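Local coordinates for CRISPR-associated protein, Cse1 family (Acidimicrobium ferrooxidans, PDB 4H3T) that probably serves as the large subunit of a type I-E CRISPR Cascade surveillance complex, contributing to recognition of invading DNA, at residues A[117-131]-A[275-287]. The protein carries 1 engineered substitution. Sequence-based numbering, arbitrary orientation. Where two conformers were deposited one is given.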
loop_
_atom_site.group_PDB
_atom_site.type_symbol
_atom_site.label_atom_id
_atom_site.label_comp_id
_atom_site.label_asym_id
_atom_site.label_seq_id
_atom_site.Cartn_x
_atom_site.Cartn_y
_atom_site.Cartn_z
ATOM N N LEU A 117 -30.606 8.739 1.086
ATOM C CA LEU A 117 -29.799 9.397 2.124
ATOM C C LEU A 117 -30.076 10.902 2.214
ATOM O O LEU A 117 -30.062 11.586 1.210
ATOM C CB LEU A 117 -28.326 9.212 1.883
ATOM C CG LEU A 117 -27.386 9.342 3.125
ATOM C CD1 LEU A 117 -27.652 8.256 4.160
ATOM C CD2 LEU A 117 -25.938 9.240 2.685
ATOM N N GLU A 118 -30.289 11.399 3.404
ATOM C CA GLU A 118 -30.530 12.809 3.659
ATOM C C GLU A 118 -29.745 13.290 4.874
ATOM O O GLU A 118 -29.546 12.533 5.806
ATOM C CB GLU A 118 -32.026 13.089 3.915
ATOM C CG GLU A 118 -32.892 12.866 2.681
ATOM C CD GLU A 118 -34.370 13.110 2.930
ATOM O OE1 GLU A 118 -34.826 12.892 4.076
ATOM O OE2 GLU A 118 -35.077 13.505 1.976
ATOM N N PRO A 119 -29.348 14.578 4.910
ATOM C CA PRO A 119 -28.696 15.102 6.128
ATOM C C PRO A 119 -29.651 15.160 7.325
ATOM O O PRO A 119 -30.841 15.372 7.162
ATOM C CB PRO A 119 -28.219 16.493 5.698
ATOM C CG PRO A 119 -29.031 16.862 4.522
ATOM C CD PRO A 119 -29.566 15.627 3.891
ATOM N N ALA A 120 -29.154 14.899 8.536
ATOM C CA ALA A 120 -29.985 14.969 9.763
ATOM C C ALA A 120 -30.497 16.397 10.048
ATOM O O ALA A 120 -31.563 16.563 10.649
ATOM C CB ALA A 120 -29.206 14.477 10.953
ATOM N N GLY A 121 -29.716 17.394 9.668
ATOM C CA GLY A 121 -30.102 18.799 9.811
ATOM C C GLY A 121 -29.761 19.597 8.562
ATOM O O GLY A 121 -29.723 19.060 7.445
ATOM N N LYS A 122 -29.431 20.868 8.745
ATOM C CA LYS A 122 -29.095 21.784 7.647
ATOM C C LYS A 122 -27.603 21.681 7.238
ATOM O O LYS A 122 -26.775 21.237 8.038
ATOM C CB LYS A 122 -29.442 23.219 8.120
ATOM C CG LYS A 122 -30.935 23.358 8.541
ATOM C CD LYS A 122 -31.192 24.316 9.715
ATOM C CE LYS A 122 -31.820 25.630 9.309
ATOM N NZ LYS A 122 -32.071 26.502 10.492
ATOM N N GLY A 123 -27.301 21.990 5.976
ATOM C CA GLY A 123 -25.946 22.029 5.431
ATOM C C GLY A 123 -25.083 20.761 5.283
ATOM O O GLY A 123 -23.891 20.870 4.941
ATOM N N GLY A 124 -25.623 19.574 5.491
ATOM C CA GLY A 124 -24.778 18.354 5.375
ATOM C C GLY A 124 -24.221 18.013 3.989
ATOM O O GLY A 124 -23.094 17.489 3.857
ATOM N N VAL A 125 -24.975 18.349 2.935
ATOM C CA VAL A 125 -24.583 18.115 1.535
ATOM C C VAL A 125 -23.434 19.054 1.184
ATOM O O VAL A 125 -23.507 20.243 1.494
ATOM C CB VAL A 125 -25.779 18.289 0.553
ATOM C CG1 VAL A 125 -25.335 18.052 -0.904
ATOM C CG2 VAL A 125 -26.894 17.309 0.888
ATOM N N LYS A 126 -22.382 18.520 0.534
ATOM C CA LYS A 126 -21.189 19.279 0.153
ATOM C C LYS A 126 -20.993 19.227 -1.336
ATOM O O LYS A 126 -21.592 18.390 -2.021
ATOM C CB LYS A 126 -19.939 18.676 0.853
ATOM C CG LYS A 126 -20.023 18.599 2.390
ATOM C CD LYS A 126 -20.380 19.935 3.036
ATOM C CE LYS A 126 -20.516 19.839 4.550
ATOM N NZ LYS A 126 -21.222 21.019 5.075
ATOM N N THR A 127 -20.129 20.086 -1.845
ATOM C CA THR A 127 -19.789 20.065 -3.274
ATOM C C THR A 127 -19.013 18.777 -3.484
ATOM O O THR A 127 -18.352 18.247 -2.567
ATOM C CB THR A 127 -19.035 21.318 -3.737
ATOM O OG1 THR A 127 -17.803 21.379 -3.054
ATOM C CG2 THR A 127 -19.851 22.589 -3.540
ATOM N N ALA A 128 -19.108 18.242 -4.694
ATOM C CA ALA A 128 -18.485 16.986 -5.018
ATOM C C ALA A 128 -16.953 16.955 -4.913
ATOM O O ALA A 128 -16.378 15.875 -4.747
ATOM C CB ALA A 128 -18.921 16.557 -6.373
ATOM N N ASN A 129 -16.299 18.097 -4.868
ATOM C CA ASN A 129 -14.852 18.142 -4.659
ATOM C C ASN A 129 -14.469 17.507 -3.286
ATOM O O ASN A 129 -13.387 16.956 -3.180
ATOM C CB ASN A 129 -14.380 19.608 -4.760
ATOM C CG ASN A 129 -12.908 19.711 -4.689
ATOM O OD1 ASN A 129 -12.363 20.253 -3.718
ATOM N ND2 ASN A 129 -12.247 19.192 -5.728
ATOM N N SER A 130 -15.383 17.490 -2.283
ATOM C CA SER A 130 -15.129 16.816 -0.978
ATOM C C SER A 130 -14.895 15.269 -1.134
ATOM O O SER A 130 -14.353 14.623 -0.227
ATOM C CB SER A 130 -16.296 17.072 -0.026
ATOM O OG SER A 130 -17.439 16.383 -0.499
ATOM N N LEU A 131 -15.342 14.657 -2.256
ATOM C CA LEU A 131 -15.120 13.216 -2.505
ATOM C C LEU A 131 -13.704 12.974 -3.046
ATOM O O LEU A 131 -13.190 11.872 -2.998
ATOM C CB LEU A 131 -16.193 12.782 -3.549
ATOM C CG LEU A 131 -16.579 11.380 -3.756
ATOM C CD1 LEU A 131 -16.950 10.643 -2.487
ATOM C CD2 LEU A 131 -17.683 11.337 -4.770
ATOM N N ALA A 275 -24.576 16.564 -20.965
ATOM C CA ALA A 275 -23.665 15.928 -20.037
ATOM C C ALA A 275 -24.286 15.679 -18.689
ATOM O O ALA A 275 -24.958 16.524 -18.181
ATOM C CB ALA A 275 -22.433 16.799 -19.860
ATOM N N ILE A 276 -24.010 14.536 -18.089
ATOM C CA ILE A 276 -24.369 14.262 -16.712
ATOM C C ILE A 276 -23.117 14.554 -15.926
ATOM O O ILE A 276 -22.049 14.043 -16.277
ATOM C CB ILE A 276 -24.866 12.811 -16.499
ATOM C CG1 ILE A 276 -26.104 12.475 -17.359
ATOM C CG2 ILE A 276 -25.156 12.587 -14.977
ATOM C CD1 ILE A 276 -26.294 10.870 -17.477
ATOM N N VAL A 277 -23.222 15.344 -14.870
ATOM C CA VAL A 277 -22.090 15.595 -13.986
ATOM C C VAL A 277 -22.581 15.402 -12.563
ATOM O O VAL A 277 -23.792 15.288 -12.327
ATOM C CB VAL A 277 -21.444 16.986 -14.205
ATOM C CG1 VAL A 277 -20.956 17.097 -15.642
ATOM C CG2 VAL A 277 -22.426 18.108 -13.877
ATOM N N VAL A 278 -21.628 15.400 -11.635
ATOM C CA VAL A 278 -21.917 15.251 -10.201
ATOM C C VAL A 278 -21.383 16.486 -9.467
ATOM O O VAL A 278 -20.233 16.501 -9.139
ATOM C CB VAL A 278 -21.330 13.941 -9.597
ATOM C CG1 VAL A 278 -21.738 13.779 -8.141
ATOM C CG2 VAL A 278 -21.735 12.705 -10.398
ATOM N N PRO A 279 -22.208 17.487 -9.175
ATOM C CA PRO A 279 -21.698 18.691 -8.470
ATOM C C PRO A 279 -21.759 18.588 -6.929
ATOM O O PRO A 279 -21.141 19.391 -6.232
ATOM C CB PRO A 279 -22.632 19.792 -8.958
ATOM C CG PRO A 279 -23.865 19.122 -9.294
ATOM C CD PRO A 279 -23.576 17.701 -9.677
ATOM N N ARG A 280 -22.584 17.677 -6.376
ATOM C CA ARG A 280 -22.791 17.603 -4.938
ATOM C C ARG A 280 -22.790 16.155 -4.454
ATOM O O ARG A 280 -23.114 15.240 -5.219
ATOM C CB ARG A 280 -24.132 18.284 -4.552
ATOM C CG ARG A 280 -24.219 19.795 -4.837
ATOM C CD ARG A 280 -25.603 20.355 -4.409
ATOM N NE ARG A 280 -26.704 19.579 -5.021
ATOM C CZ ARG A 280 -27.808 19.119 -4.422
ATOM N NH1 ARG A 280 -28.054 19.401 -3.148
ATOM N NH2 ARG A 280 -28.692 18.391 -5.107
ATOM N N VAL A 281 -22.501 15.975 -3.144
ATOM C CA VAL A 281 -22.394 14.665 -2.514
ATOM C C VAL A 281 -22.730 14.794 -1.003
ATOM O O VAL A 281 -22.505 15.853 -0.401
ATOM C CB VAL A 281 -20.974 14.027 -2.720
ATOM C CG1 VAL A 281 -19.892 14.811 -1.971
ATOM C CG2 VAL A 281 -20.967 12.574 -2.266
ATOM N N LEU A 282 -23.212 13.706 -0.419
ATOM C CA LEU A 282 -23.444 13.579 1.025
ATOM C C LEU A 282 -22.597 12.387 1.491
ATOM O O LEU A 282 -22.698 11.296 0.921
ATOM C CB LEU A 282 -24.933 13.406 1.337
ATOM C CG LEU A 282 -25.339 13.179 2.821
ATOM C CD1 LEU A 282 -24.807 14.243 3.760
ATOM C CD2 LEU A 282 -26.832 13.146 2.958
ATOM N N ILE A 283 -21.727 12.595 2.480
ATOM C CA ILE A 283 -20.788 11.553 2.959
ATOM C C ILE A 283 -20.919 11.454 4.455
ATOM O O ILE A 283 -20.605 12.415 5.147
ATOM C CB ILE A 283 -19.324 11.866 2.582
ATOM C CG1 ILE A 283 -19.174 12.118 1.090
ATOM C CG2 ILE A 283 -18.386 10.769 3.014
ATOM C CD1 ILE A 283 -17.766 12.628 0.735
ATOM N N CYS A 284 -21.305 10.278 4.927
ATOM C CA CYS A 284 -21.626 9.964 6.323
ATOM C C CYS A 284 -20.914 8.721 6.746
ATOM O O CYS A 284 -20.410 7.946 5.925
ATOM C CB CYS A 284 -23.134 9.808 6.493
ATOM S SG CYS A 284 -24.092 11.232 5.941
ATOM N N ALA A 285 -20.944 8.475 8.059
ATOM C CA ALA A 285 -20.305 7.288 8.623
ATOM C C ALA A 285 -20.962 6.003 8.201
ATOM O O ALA A 285 -22.173 5.940 8.094
ATOM C CB ALA A 285 -20.338 7.388 10.134
ATOM N N GLY A 286 -20.172 4.970 7.981
ATOM C CA GLY A 286 -20.722 3.648 7.654
ATOM C C GLY A 286 -20.212 2.573 8.599
ATOM O O GLY A 286 -19.929 2.807 9.785
ATOM N N ASP A 287 -20.176 1.350 8.094
ATOM C CA ASP A 287 -19.869 0.219 8.915
ATOM C C ASP A 287 -18.404 0.102 9.277
ATOM O O ASP A 287 -17.523 0.378 8.485
ATOM C CB ASP A 287 -20.287 -1.089 8.228
ATOM C CG ASP A 287 -21.767 -1.251 7.975
ATOM O OD1 ASP A 287 -22.574 -0.798 8.831
ATOM O OD2 ASP A 287 -22.133 -1.802 6.889
HETATM O O HOH W 1 -21.386 15.416 3.283
#
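K126 and V281 form an antiparallel hydrogen-bonded pair in which each residue both gives and takes a backbone bond: K126 N to V281 O (2.8 Å, N-H...O angle 171°) and V281 N to K126 O. The short strand 126-127 is thereby laid along the long strand 275-289, whose R280 also pairs with F268 of strand 263-272. Two residues on, past the non-hydrogen-bonded pair of T127 and R280, A128 N at the start of the 3-10 turn 128-131 bonds P279 O, 2.8 Å away but from well above the carbonyl plane. At the other end a water extends the ladder, donating to G124 O and accepting from I283 N.

Van der Waals contacts flank this ladder. In L282 a chi1 of 177° swings CG beside the carbonyl carbon, and the branch there sends the two methyls to different parts of the loop: CD2 lies 3.5 Å from P119 N and also meets L117 CG, while CD1 approaches G124 O at 3.7 Å. V125 CG1 rests 3.8 Å from R280 NH1, obliquely to the guanidinium. Beyond the turn, L131 CD1 meets I283 CD1 at 3.9 Å, next to W163 and R167 of helix 157-170.

Within segment 117-131, S130 OG bonds T127 O (2.9 Å), which also accepts from S130 N. The same hydroxyl oxygen lies 3.3 Å from V281 CG1. With alanine in place of S130, T127 O would keep the backbone N-H of that residue but lose the hydroxyl, and the turn is likely to be held less firmly beside V281 CG1.

Across the two segments, then, hydrogen bonding is carried by the backbone and the bridging water, whereas side chains contribute mainly apolar packing, consistent with a small edge strand added to a larger sheet.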